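Local coordinates for putative glyoxalase superfamily protein (Ralstonia eutropha, PDB 3IUZ), which probably acts as an iron(II)-dependent dioxygenase of the 2-oxoadipate dioxygenase/decarboxylase family, converting 2-oxoadipate to 2-hydroxyglutarate, at residues S27-D30 against G31-S34; Q47-N50 against M51-A55; I106-L110 against G111-N115; E195-G198 against L199-C203. All coordinates share one frame; numbering follows the deposited sequence.

Contact 1 of 4, residues S27-D30 against G31-S34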
loop_
_atom_site.group_PDB
_atom_site.type_symbol
_atom_site.label_atom_id
_atom_site.label_comp_id
_atom_site.label_asym_id
_atom_site.label_seq_id
_atom_site.Cartn_x
_atom_site.Cartn_y
_atom_site.Cartn_z
ATOM N N SER A 27 15.072 -5.989 3.412
ATOM C CA SER A 27 16.164 -5.932 2.432
ATOM C C SER A 27 16.012 -4.777 1.509
ATOM O O SER A 27 14.899 -4.451 1.050
ATOM C CB SER A 27 16.231 -7.177 1.575
ATOM O OG SER A 27 16.564 -8.264 2.387
ATOM N N VAL A 28 17.147 -4.149 1.210
ATOM C CA VAL A 28 17.191 -3.149 0.178
ATOM C C VAL A 28 17.710 -3.850 -1.048
ATOM O O VAL A 28 18.772 -4.469 -1.037
ATOM C CB VAL A 28 18.120 -1.944 0.575
ATOM C CG1 VAL A 28 18.307 -1.004 -0.596
ATOM C CG2 VAL A 28 17.561 -1.213 1.745
ATOM N N PRO A 29 17.010 -3.716 -2.156
ATOM C CA PRO A 29 17.547 -4.352 -3.367
ATOM C C PRO A 29 18.905 -3.801 -3.782
ATOM O O PRO A 29 19.194 -2.610 -3.584
ATOM C CB PRO A 29 16.499 -4.020 -4.437
ATOM C CG PRO A 29 15.716 -2.866 -3.900
ATOM C CD PRO A 29 15.851 -2.845 -2.418
ATOM N N ASP A 30 19.729 -4.672 -4.339
ATOM C CA ASP A 30 21.045 -4.299 -4.805
ATOM C C ASP A 30 20.914 -3.654 -6.159
ATOM O O ASP A 30 19.975 -3.910 -6.883
ATOM C CB ASP A 30 21.944 -5.515 -4.962
ATOM C CG ASP A 30 22.361 -6.113 -3.645
ATOM O OD1 ASP A 30 22.642 -5.372 -2.660
ATOM O OD2 ASP A 30 22.421 -7.363 -3.609
ATOM N N GLY A 31 21.869 -2.822 -6.511
ATOM C CA GLY A 31 21.849 -2.264 -7.849
ATOM C C GLY A 31 20.977 -1.054 -8.128
ATOM O O GLY A 31 20.740 -0.729 -9.275
ATOM N N LEU A 32 20.468 -0.364 -7.118
ATOM C CA LEU A 32 19.670 0.830 -7.427
ATOM C C LEU A 32 20.611 1.923 -7.974
ATOM O O LEU A 32 21.710 2.126 -7.427
ATOM C CB LEU A 32 18.906 1.319 -6.207
ATOM C CG LEU A 32 17.874 0.353 -5.615
ATOM C CD1 LEU A 32 17.194 1.060 -4.411
ATOM C CD2 LEU A 32 16.832 -0.164 -6.637
ATOM N N PRO A 33 20.189 2.624 -9.037
ATOM C CA PRO A 33 20.915 3.791 -9.493
ATOM C C PRO A 33 21.321 4.750 -8.357
ATOM O O PRO A 33 20.566 4.969 -7.423
ATOM C CB PRO A 33 19.936 4.456 -10.479
ATOM C CG PRO A 33 19.004 3.346 -10.874
ATOM C CD PRO A 33 18.938 2.416 -9.793
ATOM N N SER A 34 22.519 5.317 -8.490
ATOM C CA SER A 34 23.102 6.260 -7.531
ATOM C C SER A 34 23.518 7.543 -8.259
ATOM O O SER A 34 23.675 7.560 -9.475
ATOM C CB SER A 34 24.360 5.642 -6.880
ATOM O OG SER A 34 25.368 5.450 -7.890
HETATM O O HOH W 1 20.918 -0.577 -4.185
#
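Pro29 and Leu32 meet across the mouth of an open beta turn, close to type II in its backbone angles, in the loop that leads from helix 16-25 to strand 40-41. The turn illustrates how a reversal can be closed by side chains and solvent when its ends stand apart: the carbonyl O of Pro29 and the N of Leu32 are 4.4 Å from each other. The two side chains are set at a slant, and the touching is done by single carbons, CG of the Pro29 ring and CD2 of Leu32, at 4.0 Å. Leu32 reaches there because its CG lies anti to its own carbonyl carbon (chi1 -62°), which also brings CG to 3.8 Å from Pro29 O. The other branch, CD1, faces CG1 of Val28 more loosely, at 4.5 Å. Gly31 occupies the second corner with a positive phi of 83°, a conformation well suited to glycine, while the side chain of Asp30 leaves the turn on its exposed flank. Beyond the turn, Pro29 and Leu32 both pack on Gln47 of helix 42-60, and Val28 and Leu32 both touch Ile6 of helix 4-14, so the loop is laid against two helices. Between the two ends of the turn sits one water, which donates to Pro29 O at 2.7 Å and accepts from Leu32 N at 3.0 Å.

Contact 2 of 4, residues Q47-N50 against M51-A55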
loop_
_atom_site.group_PDB
_atom_site.type_symbol
_atom_site.label_atom_id
_atom_site.label_comp_id
_atom_site.label_asym_id
_atom_site.label_seq_id
_atom_site.Cartn_x
_atom_site.Cartn_y
_atom_site.Cartn_z
ATOM N N GLN A 47 12.192 3.471 -3.154
ATOM C CA GLN A 47 12.471 2.402 -2.203
ATOM C C GLN A 47 12.292 2.896 -0.747
ATOM O O GLN A 47 11.593 2.212 0.051
ATOM C CB GLN A 47 13.862 1.835 -2.432
ATOM C CG GLN A 47 14.329 0.802 -1.419
ATOM C CD GLN A 47 13.551 -0.444 -1.458
ATOM O OE1 GLN A 47 12.920 -0.780 -2.462
ATOM N NE2 GLN A 47 13.598 -1.186 -0.343
ATOM N N ALA A 48 12.811 4.095 -0.442
ATOM C CA ALA A 48 12.653 4.664 0.924
ATOM C C ALA A 48 11.210 4.950 1.223
ATOM O O ALA A 48 10.747 4.566 2.331
ATOM C CB ALA A 48 13.489 5.862 1.172
ATOM N N LEU A 49 10.476 5.548 0.278
ATOM C CA LEU A 49 9.024 5.768 0.502
ATOM C C LEU A 49 8.334 4.434 0.866
ATOM O O LEU A 49 7.548 4.379 1.827
ATOM C CB LEU A 49 8.323 6.388 -0.691
ATOM C CG LEU A 49 6.802 6.458 -0.689
ATOM C CD1 LEU A 49 6.314 7.388 0.450
ATOM C CD2 LEU A 49 6.228 6.869 -2.058
ATOM N N ASN A 50 8.625 3.392 0.082
ATOM C CA ASN A 50 8.012 2.103 0.282
ATOM C C ASN A 50 8.272 1.557 1.670
ATOM O O ASN A 50 7.390 0.973 2.256
ATOM C CB ASN A 50 8.489 1.073 -0.741
ATOM C CG ASN A 50 7.873 1.295 -2.106
ATOM O OD1 ASN A 50 7.000 2.151 -2.234
ATOM N ND2 ASN A 50 8.390 0.587 -3.156
HETATM N N MSE A 51 9.497 1.739 2.148
HETATM C CA MSE A 51 9.868 1.258 3.427
HETATM C C MSE A 51 9.131 2.031 4.549
HETATM O O MSE A 51 8.806 1.445 5.585
HETATM C CB MSE A 51 11.403 1.324 3.570
HETATM C CG MSE A 51 12.172 0.276 2.645
HETATM SE SE MSE A 51 14.026 0.538 2.713
HETATM C CE MSE A 51 14.483 -0.494 4.292
ATOM N N VAL A 52 8.931 3.347 4.358
ATOM C CA VAL A 52 8.233 4.161 5.326
ATOM C C VAL A 52 6.799 3.692 5.373
ATOM O O VAL A 52 6.233 3.517 6.476
ATOM C CB VAL A 52 8.365 5.663 5.025
ATOM C CG1 VAL A 52 7.451 6.477 5.954
ATOM C CG2 VAL A 52 9.849 6.073 5.117
ATOM N N LEU A 53 6.239 3.378 4.195
ATOM C CA LEU A 53 4.854 2.956 4.106
ATOM C C LEU A 53 4.664 1.556 4.740
ATOM O O LEU A 53 3.682 1.294 5.420
ATOM C CB LEU A 53 4.344 2.996 2.642
ATOM C CG LEU A 53 4.152 4.403 2.042
ATOM C CD1 LEU A 53 3.792 4.304 0.530
ATOM C CD2 LEU A 53 3.089 5.202 2.844
ATOM N N PHE A 54 5.618 0.681 4.499
ATOM C CA PHE A 54 5.706 -0.618 5.140
ATOM C C PHE A 54 5.744 -0.491 6.675
ATOM O O PHE A 54 4.967 -1.136 7.376
ATOM C CB PHE A 54 6.918 -1.395 4.612
ATOM C CG PHE A 54 7.017 -2.806 5.155
ATOM C CD1 PHE A 54 6.242 -3.816 4.619
ATOM C CD2 PHE A 54 7.852 -3.112 6.220
ATOM C CE1 PHE A 54 6.307 -5.136 5.121
ATOM C CE2 PHE A 54 7.889 -4.419 6.769
ATOM C CZ PHE A 54 7.140 -5.456 6.176
ATOM N N ALA A 55 6.587 0.382 7.198
ATOM C CA ALA A 55 6.611 0.619 8.625
ATOM C C ALA A 55 5.254 1.074 9.160
ATOM O O ALA A 55 4.863 0.700 10.284
ATOM C CB ALA A 55 7.692 1.600 8.977
#
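Gln47 bends its amide end over the side chain of Met51, one turn further along helix 42-60, in the i to i+4 pairing that an alpha-helix offers to its side chains. With CG anti to the backbone N (chi1 174°) and a bend at chi2 (66°), the Gln47 chain brings NE2 to 3.5 Å from the selenium of Met51, a selenomethionine here. Met51 CG, anti to its own carbonyl carbon, lies 3.3 Å from the carbonyl O of Gln47. On another side of the helix Leu49 and Leu53 repeat the spacing: the branch carbon CG of Leu49 lies 3.9 Å from the methyl CD1 of Leu53, their side chains passing each other at an angle. All these groups are buried; Met51 packs on helices 4-14 and 16-25, Leu49 on helix 190-200. The amide of Asn50 is turned to a different task, its ND2 hydrogen-bonding to Tyr112 OH. Beneath the side chains runs the regular ladder of backbone bonds, of which the straightest joins Phe54 N to Asn50 O at 2.9 Å, with an N-H...O angle of 162°.

Contact 3 of 4, residues I106-L110 against G111-N115; sequences ILRPL and GYRLN
Helix 101-110 gives way to strand 112-120 through a Schellman motif, and the chain turns so sharply that the short axes of 106-110 and 112-115 make an angle of 115°. Gly111 is the pivot: its positive phi (116°) suits glycine and lets the chain fold back on the last turn. Two backbone bonds make the closure, Tyr112 N to Leu107 O at 2.9 Å and Gly111 N to Arg108 O, also 2.9 Å; in the second the donor stands above the carbonyl plane. The side chains then fill the corner. The Tyr112 ring presents its edge to Leu107 O, with CD1 3.3 Å away, while CB of Leu107 packs at 3.9 Å against CB of Tyr112. Leu110 CB comes to the same edge carbon, CD1, at 4.1 Å. At its far end, Tyr112 OH is hydrogen-bonded to Asn50, and the ring meets His132 and Phe142 edge-to-face, which anchors the corner to the core. On the outer side the Arg108 chain, bent at chi2 and chi3, curls back over the turn. Its NH1 donates to Tyr112 O at 3.0 Å, nearly straight (165°), with the acceptor in both the guanidinium plane and its own carbonyl plane. Arg113 comes near without touching that charged end, its NE 5.2 Å from Arg108 NH1. The bond from NH1 thus ties the exposed Arg108 chain to the first strand residue, while the buried Tyr112 ring fills the inner side; the nearby Arg113 would probably disfavour further positive charge.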
loop_
_atom_site.group_PDB
_atom_site.type_symbol
_atom_site.label_atom_id
_atom_site.label_comp_id
_atom_site.label_asym_id
_atom_site.label_seq_id
_atom_site.Cartn_x
_atom_site.Cartn_y
_atom_site.Cartn_z
ATOM N N ILE A 106 1.269 10.152 -8.795
ATOM C CA ILE A 106 2.372 10.068 -7.868
ATOM C C ILE A 106 3.376 9.008 -8.332
ATOM O O ILE A 106 4.586 9.263 -8.413
ATOM C CB ILE A 106 1.890 9.706 -6.420
ATOM C CG1 ILE A 106 0.935 10.753 -5.837
ATOM C CG2 ILE A 106 3.087 9.460 -5.496
ATOM C CD1 ILE A 106 0.187 10.292 -4.483
ATOM N N LEU A 107 2.896 7.799 -8.632
ATOM C CA LEU A 107 3.811 6.701 -8.907
ATOM C C LEU A 107 4.577 6.902 -10.217
ATOM O O LEU A 107 5.712 6.456 -10.337
ATOM C CB LEU A 107 3.045 5.362 -9.013
ATOM C CG LEU A 107 2.252 4.992 -7.751
ATOM C CD1 LEU A 107 1.452 3.721 -7.833
ATOM C CD2 LEU A 107 3.209 4.919 -6.552
ATOM N N ARG A 108 3.927 7.527 -11.208
ATOM C CA ARG A 108 4.524 7.684 -12.541
ATOM C C ARG A 108 5.761 8.580 -12.444
ATOM O O ARG A 108 6.821 8.150 -12.829
ATOM C CB ARG A 108 3.495 8.181 -13.549
ATOM C CG ARG A 108 2.425 7.159 -13.853
ATOM C CD ARG A 108 2.877 6.008 -14.730
ATOM N NE ARG A 108 3.008 6.450 -16.100
ATOM C CZ ARG A 108 4.082 6.363 -16.864
ATOM N NH1 ARG A 108 5.211 5.811 -16.436
ATOM N NH2 ARG A 108 4.031 6.878 -18.095
ATOM N N PRO A 109 5.657 9.779 -11.854
ATOM C CA PRO A 109 6.885 10.576 -11.745
ATOM C C PRO A 109 7.946 9.985 -10.778
ATOM O O PRO A 109 9.134 10.277 -10.893
ATOM C CB PRO A 109 6.368 11.925 -11.250
ATOM C CG PRO A 109 5.008 11.609 -10.639
ATOM C CD PRO A 109 4.461 10.567 -11.483
ATOM N N LEU A 110 7.545 9.154 -9.823
ATOM C CA LEU A 110 8.512 8.377 -9.029
ATOM C C LEU A 110 9.316 7.347 -9.832
ATOM O O LEU A 110 10.346 6.889 -9.357
ATOM C CB LEU A 110 7.855 7.639 -7.897
ATOM C CG LEU A 110 7.427 8.499 -6.696
ATOM C CD1 LEU A 110 6.603 7.619 -5.675
ATOM C CD2 LEU A 110 8.587 9.259 -5.989
ATOM N N GLY A 111 8.826 6.980 -11.018
ATOM C CA GLY A 111 9.526 6.040 -11.879
ATOM C C GLY A 111 8.791 4.724 -12.125
ATOM O O GLY A 111 9.351 3.829 -12.719
ATOM N N TYR A 112 7.556 4.575 -11.635
ATOM C CA TYR A 112 6.774 3.367 -11.901
ATOM C C TYR A 112 6.109 3.394 -13.300
ATOM O O TYR A 112 5.793 4.452 -13.849
ATOM C CB TYR A 112 5.681 3.139 -10.834
ATOM C CG TYR A 112 6.254 2.804 -9.480
ATOM C CD1 TYR A 112 6.631 3.814 -8.605
ATOM C CD2 TYR A 112 6.405 1.471 -9.066
ATOM C CE1 TYR A 112 7.150 3.514 -7.348
ATOM C CE2 TYR A 112 6.953 1.167 -7.845
ATOM C CZ TYR A 112 7.314 2.187 -6.985
ATOM O OH TYR A 112 7.852 1.899 -5.757
ATOM N N ARG A 113 5.859 2.181 -13.819
ATOM C CA ARG A 113 5.134 1.954 -15.043
ATOM C C ARG A 113 4.118 0.878 -14.804
ATOM O O ARG A 113 4.354 -0.049 -14.041
ATOM C CB ARG A 113 6.062 1.428 -16.126
ATOM C CG ARG A 113 7.120 2.417 -16.525
ATOM C CD ARG A 113 8.078 1.762 -17.513
ATOM N NE ARG A 113 9.079 2.721 -17.953
ATOM C CZ ARG A 113 10.293 2.395 -18.406
ATOM N NH1 ARG A 113 10.682 1.119 -18.455
ATOM N NH2 ARG A 113 11.138 3.357 -18.797
ATOM N N LEU A 114 2.990 0.979 -15.487
ATOM C CA LEU A 114 1.983 -0.069 -15.484
ATOM C C LEU A 114 2.631 -1.379 -15.859
ATOM O O LEU A 114 3.349 -1.467 -16.859
ATOM C CB LEU A 114 0.865 0.274 -16.479
ATOM C CG LEU A 114 -0.273 -0.723 -16.585
ATOM C CD1 LEU A 114 -1.096 -0.740 -15.288
ATOM C CD2 LEU A 114 -1.079 -0.364 -17.853
ATOM N N ASN A 115 2.412 -2.398 -15.048
ATOM C CA ASN A 115 2.981 -3.706 -15.339
ATOM C C ASN A 115 1.945 -4.824 -15.556
ATOM O O ASN A 115 2.327 -5.925 -15.876
ATOM C CB ASN A 115 3.947 -4.086 -14.222
ATOM C CG ASN A 115 4.930 -5.160 -14.621
ATOM O OD1 ASN A 115 5.550 -5.062 -15.659
ATOM N ND2 ASN A 115 5.119 -6.163 -13.755
HETATM O O HOH W 2 7.288 5.023 -19.007
#

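Contact 4 of 4, residues E195-G198 against L199-C203; sequences ELIG and LLVPC
The closing turns of helix 190-200, where the alpha-helix tightens into a 3-10 segment at 201-203, show how one stretch of backbone can carry both hydrogen-bond patterns. Leu199 N bonds to Glu195 O at 3.1 Å, Leu200 N to Leu196 O at 2.8 Å, and Val201 N to Ile197 O at 3.0 Å. Leu199 N and Leu200 N each also make a weak bond to the carbonyl three residues back, and in the 3-10 segment Cys203 N bonds to Leu200 O at 2.9 Å. Pro202 has no N-H to offer Gly198 O; instead its CD sits 3.1 Å from that oxygen. Among the side chains, Leu196 and Leu200 hold the inner face. With CG anti to the backbone N (chi1 176°), Leu196 leans along the helix and brings CD1 to 3.7 Å from CG of Leu200, the two chains passing obliquely. Ile197 and Val201 form a looser pair, methyl CG2 to methyl CG2, at 4.1 Å. Glu195 and Leu199 lie alongside each other and point the same way, CG of Glu195 at 4.2 Å from CD1 of Leu199. The Glu195 carboxylate carries on, through OE2, to a salt bridge with Arg174 of helix 173-185, which Leu199 also touches. The apolar pairs therefore give the helix a side that rests partly on helix 42-60, while the Glu195 charge is balanced at the flank by an arginine.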
loop_
_atom_site.group_PDB
_atom_site.type_symbol
_atom_site.label_atom_id
_atom_site.label_comp_id
_atom_site.label_asym_id
_atom_site.label_seq_id
_atom_site.Cartn_x
_atom_site.Cartn_y
_atom_site.Cartn_z
ATOM N N GLU A 195 12.012 15.268 2.264
ATOM C CA GLU A 195 10.825 16.119 2.379
ATOM C C GLU A 195 9.706 15.559 1.527
ATOM O O GLU A 195 8.564 15.423 2.003
ATOM C CB GLU A 195 11.135 17.557 1.970
ATOM C CG GLU A 195 9.928 18.480 2.022
ATOM C CD GLU A 195 10.248 19.891 1.545
ATOM O OE1 GLU A 195 11.429 20.207 1.179
ATOM O OE2 GLU A 195 9.307 20.693 1.546
ATOM N N LEU A 196 10.014 15.179 0.284
ATOM C CA LEU A 196 8.971 14.575 -0.599
ATOM C C LEU A 196 8.324 13.349 0.013
ATOM O O LEU A 196 7.082 13.190 0.008
ATOM C CB LEU A 196 9.556 14.227 -1.978
ATOM C CG LEU A 196 8.644 13.529 -2.948
ATOM C CD1 LEU A 196 7.395 14.363 -3.205
ATOM C CD2 LEU A 196 9.412 13.170 -4.294
ATOM N N ILE A 197 9.149 12.457 0.558
ATOM C CA ILE A 197 8.603 11.241 1.179
ATOM C C ILE A 197 7.608 11.624 2.289
ATOM O O ILE A 197 6.508 11.074 2.375
ATOM C CB ILE A 197 9.722 10.328 1.711
ATOM C CG1 ILE A 197 10.495 9.737 0.554
ATOM C CG2 ILE A 197 9.167 9.250 2.679
ATOM C CD1 ILE A 197 11.902 9.165 0.994
ATOM N N GLY A 198 7.993 12.570 3.119
ATOM C CA GLY A 198 7.126 13.041 4.209
ATOM C C GLY A 198 5.775 13.546 3.709
ATOM O O GLY A 198 4.768 13.405 4.384
ATOM N N LEU A 199 5.774 14.146 2.521
ATOM C CA LEU A 199 4.573 14.758 1.968
ATOM C C LEU A 199 3.761 13.728 1.264
ATOM O O LEU A 199 2.538 13.885 1.163
ATOM C CB LEU A 199 4.909 15.868 0.982
ATOM C CG LEU A 199 5.536 17.132 1.592
ATOM C CD1 LEU A 199 6.095 18.037 0.446
ATOM C CD2 LEU A 199 4.471 17.835 2.447
ATOM N N LEU A 200 4.403 12.666 0.795
ATOM C CA LEU A 200 3.657 11.632 0.089
ATOM C C LEU A 200 2.991 10.643 1.031
ATOM O O LEU A 200 1.931 10.094 0.695
ATOM C CB LEU A 200 4.542 10.859 -0.893
ATOM C CG LEU A 200 5.072 11.678 -2.082
ATOM C CD1 LEU A 200 5.942 10.779 -2.993
ATOM C CD2 LEU A 200 3.900 12.320 -2.906
ATOM N N VAL A 201 3.613 10.385 2.176
ATOM C CA VAL A 201 3.092 9.359 3.072
ATOM C C VAL A 201 1.609 9.604 3.461
ATOM O O VAL A 201 0.807 8.638 3.435
ATOM C CB VAL A 201 4.016 9.144 4.279
ATOM C CG1 VAL A 201 3.268 8.421 5.438
ATOM C CG2 VAL A 201 5.312 8.396 3.833
ATOM N N PRO A 202 1.214 10.853 3.738
ATOM C CA PRO A 202 -0.196 11.103 4.074
ATOM C C PRO A 202 -1.206 10.906 2.947
ATOM O O PRO A 202 -2.411 10.936 3.221
ATOM C CB PRO A 202 -0.178 12.566 4.586
ATOM C CG PRO A 202 1.210 12.746 5.110
ATOM C CD PRO A 202 2.030 12.040 4.025
ATOM N N CYS A 203 -0.759 10.661 1.699
ATOM C CA CYS A 203 -1.684 10.322 0.622
ATOM C C CYS A 203 -2.226 8.905 0.766
ATOM O O CYS A 203 -3.310 8.566 0.240
ATOM C CB CYS A 203 -0.987 10.438 -0.755
ATOM S SG CYS A 203 -0.336 12.097 -1.132
#

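Helix 42-60, which carries contact 2, touches all the others. Contact 1, 14 Å away between centres, lays Pro29 CD on Gln47 CD at 3.5 Å. Contact 3 joins it through the hydrogen bond of Asn50 ND2 with Tyr112 OH, 3.0 Å long, and contact 4 presses Val201 CG2 on Val52 CG1 at 3.6 Å. Contacts 3 and 4 also meet directly, Ile106 CD1 lying 3.8 Å from Cys203 SG. The loop of contact 1 stays apart from both, its nearest atoms about 9 Å from contact 3 and about 11 Å from contact 4. A hexaethylene glycol, probably from the crystallisation liquor, is hydrogen-bonded to Arg113 NE and marks the exposed outer edge of contact 3.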